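Local coordinates for uncharacterized protein GSU0716 (Geobacter sulfurreducens PCA, PDB 3BIJ) that is uncharacterized but belongs to the caspase-like C14 peptidase family and probably acts as a cysteine endopeptidase, at residues A[79-84]-A[132-137]. Sequence-based numbering, arbitrary orientation.
Sequences LSYSGH and SDSCHS
Y81 meets S132, D133 and S134 where two neighbouring parallel strands of the central sheet lie side by side. D133 N donates to Y81 O at 2.8 Å. The Y81 side chain starts on the same face of the sheet as that of S132. Its CG stands anti to the backbone N (chi1 169°), and the ring runs forward beside the following residues. CB and CG meet little of 132-137. CD1 lies 4.1 Å from S132 OG. CE1 is 3.8 Å from both CB and OG of S134, which come at the ring edge. G83 N sits over one ring face, toward the rim. At the tip, OH donates to H84 O at 2.7 Å and closes the loop back on its own strand. W103 stacks on the same ring. S134 OG donates to G83 O at 2.8 Å, from above the carbonyl plane. The Y81 and S134 hydroxyls thus hold two successive carbonyls of the loop at 83-84. A leucine in place of Y81 would probably leave H84 O without its hydroxyl donor and the loop freer to shift. On the other face of the sheet, S82 OG lies 3.5 Å from D133 CB and is hydrogen-bonded to D32 OD1, while D133 OD2 is hydrogen-bonded to T224 OG1. Adjacent parallel strands leading into S-G-H and D-S-C-H-S loops are characteristic of the caspase-like fold, where H84 and C135 match the family's catalytic His-Cys pair and are probably the dyad here.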
loop_
_atom_site.group_PDB
_atom_site.type_symbol
_atom_site.label_atom_id
_atom_site.label_comp_id
_atom_site.label_asym_id
_atom_site.label_seq_id
_atom_site.Cartn_x
_atom_site.Cartn_y
_atom_site.Cartn_z
ATOM N N LEU A 79 -17.005 36.457 3.380
ATOM C CA LEU A 79 -17.687 35.431 2.597
ATOM C C LEU A 79 -17.034 34.079 2.820
ATOM O O LEU A 79 -15.857 33.905 2.524
ATOM C CB LEU A 79 -17.632 35.766 1.105
ATOM C CG LEU A 79 -18.152 34.716 0.110
ATOM C CD1 LEU A 79 -19.574 34.298 0.461
ATOM C CD2 LEU A 79 -18.116 35.311 -1.304
ATOM N N SER A 80 -17.792 33.131 3.349
ATOM C CA SER A 80 -17.256 31.799 3.566
ATOM C C SER A 80 -18.103 30.862 2.722
ATOM O O SER A 80 -19.298 31.096 2.554
ATOM C CB SER A 80 -17.328 31.392 5.040
ATOM O OG SER A 80 -18.668 31.264 5.465
ATOM N N TYR A 81 -17.483 29.814 2.185
ATOM C CA TYR A 81 -18.195 28.870 1.339
ATOM C C TYR A 81 -17.708 27.442 1.462
ATOM O O TYR A 81 -16.510 27.163 1.379
ATOM C CB TYR A 81 -18.095 29.297 -0.137
ATOM C CG TYR A 81 -18.567 28.257 -1.147
ATOM C CD1 TYR A 81 -17.677 27.344 -1.729
ATOM C CD2 TYR A 81 -19.910 28.171 -1.502
ATOM C CE1 TYR A 81 -18.124 26.374 -2.636
ATOM C CE2 TYR A 81 -20.370 27.208 -2.398
ATOM C CZ TYR A 81 -19.477 26.311 -2.961
ATOM O OH TYR A 81 -19.936 25.352 -3.838
ATOM N N SER A 82 -18.652 26.537 1.670
ATOM C CA SER A 82 -18.340 25.129 1.731
ATOM C C SER A 82 -19.310 24.446 0.794
ATOM O O SER A 82 -20.527 24.481 0.988
ATOM C CB SER A 82 -18.456 24.585 3.154
ATOM O OG SER A 82 -17.317 24.954 3.904
ATOM N N GLY A 83 -18.751 23.863 -0.255
ATOM C CA GLY A 83 -19.554 23.172 -1.244
ATOM C C GLY A 83 -18.622 22.611 -2.292
ATOM O O GLY A 83 -17.408 22.606 -2.104
ATOM N N HIS A 84 -19.190 22.144 -3.396
ATOM C CA HIS A 84 -18.403 21.581 -4.477
ATOM C C HIS A 84 -17.885 22.673 -5.384
ATOM O O HIS A 84 -18.500 23.731 -5.506
ATOM C CB HIS A 84 -19.244 20.635 -5.334
ATOM C CG HIS A 84 -19.340 19.246 -4.794
ATOM N ND1 HIS A 84 -20.491 18.746 -4.227
ATOM C CD2 HIS A 84 -18.420 18.256 -4.725
ATOM C CE1 HIS A 84 -20.278 17.504 -3.829
ATOM N NE2 HIS A 84 -19.028 17.184 -4.119
ATOM N N SER A 132 -12.912 29.743 1.315
ATOM C CA SER A 132 -13.503 28.784 0.395
ATOM C C SER A 132 -12.972 27.388 0.696
ATOM O O SER A 132 -11.882 27.041 0.253
ATOM C CB SER A 132 -13.171 29.172 -1.049
ATOM O OG SER A 132 -13.716 28.246 -1.983
ATOM N N ASP A 133 -13.730 26.599 1.460
ATOM C CA ASP A 133 -13.318 25.234 1.801
ATOM C C ASP A 133 -13.874 24.352 0.705
ATOM O O ASP A 133 -14.807 23.575 0.915
ATOM C CB ASP A 133 -13.885 24.796 3.156
ATOM C CG ASP A 133 -13.279 23.491 3.647
ATOM O OD1 ASP A 133 -12.605 22.813 2.839
ATOM O OD2 ASP A 133 -13.480 23.139 4.834
ATOM N N SER A 134 -13.290 24.498 -0.475
ATOM C CA SER A 134 -13.721 23.759 -1.649
ATOM C C SER A 134 -12.505 23.516 -2.552
ATOM O O SER A 134 -11.393 23.932 -2.228
ATOM C CB SER A 134 -14.780 24.584 -2.387
ATOM O OG SER A 134 -15.317 23.885 -3.482
ATOM N N CYS A 135 -12.728 22.853 -3.684
ATOM C CA CYS A 135 -11.657 22.552 -4.626
ATOM C C CYS A 135 -12.229 22.357 -6.025
ATOM O O CYS A 135 -13.436 22.485 -6.232
ATOM C CB CYS A 135 -10.939 21.282 -4.196
ATOM S SG CYS A 135 -12.009 19.845 -4.231
ATOM N N HIS A 136 -11.360 22.041 -6.982
ATOM C CA HIS A 136 -11.784 21.833 -8.367
ATOM C C HIS A 136 -11.144 20.585 -8.946
ATOM O O HIS A 136 -10.038 20.225 -8.560
ATOM C CB HIS A 136 -11.407 23.049 -9.209
ATOM C CG HIS A 136 -12.148 24.289 -8.821
ATOM N ND1 HIS A 136 -13.480 24.483 -9.119
ATOM C CD2 HIS A 136 -11.762 25.373 -8.103
ATOM C CE1 HIS A 136 -13.883 25.631 -8.603
ATOM N NE2 HIS A 136 -12.861 26.189 -7.980
ATOM N N SER A 137 -11.838 19.915 -9.861
ATOM C CA SER A 137 -11.292 18.713 -10.482
ATOM C C SER A 137 -9.973 19.029 -11.162
ATOM O O SER A 137 -9.101 18.174 -11.256
ATOM C CB SER A 137 -12.252 18.162 -11.533
ATOM O OG SER A 137 -13.436 17.685 -10.940
#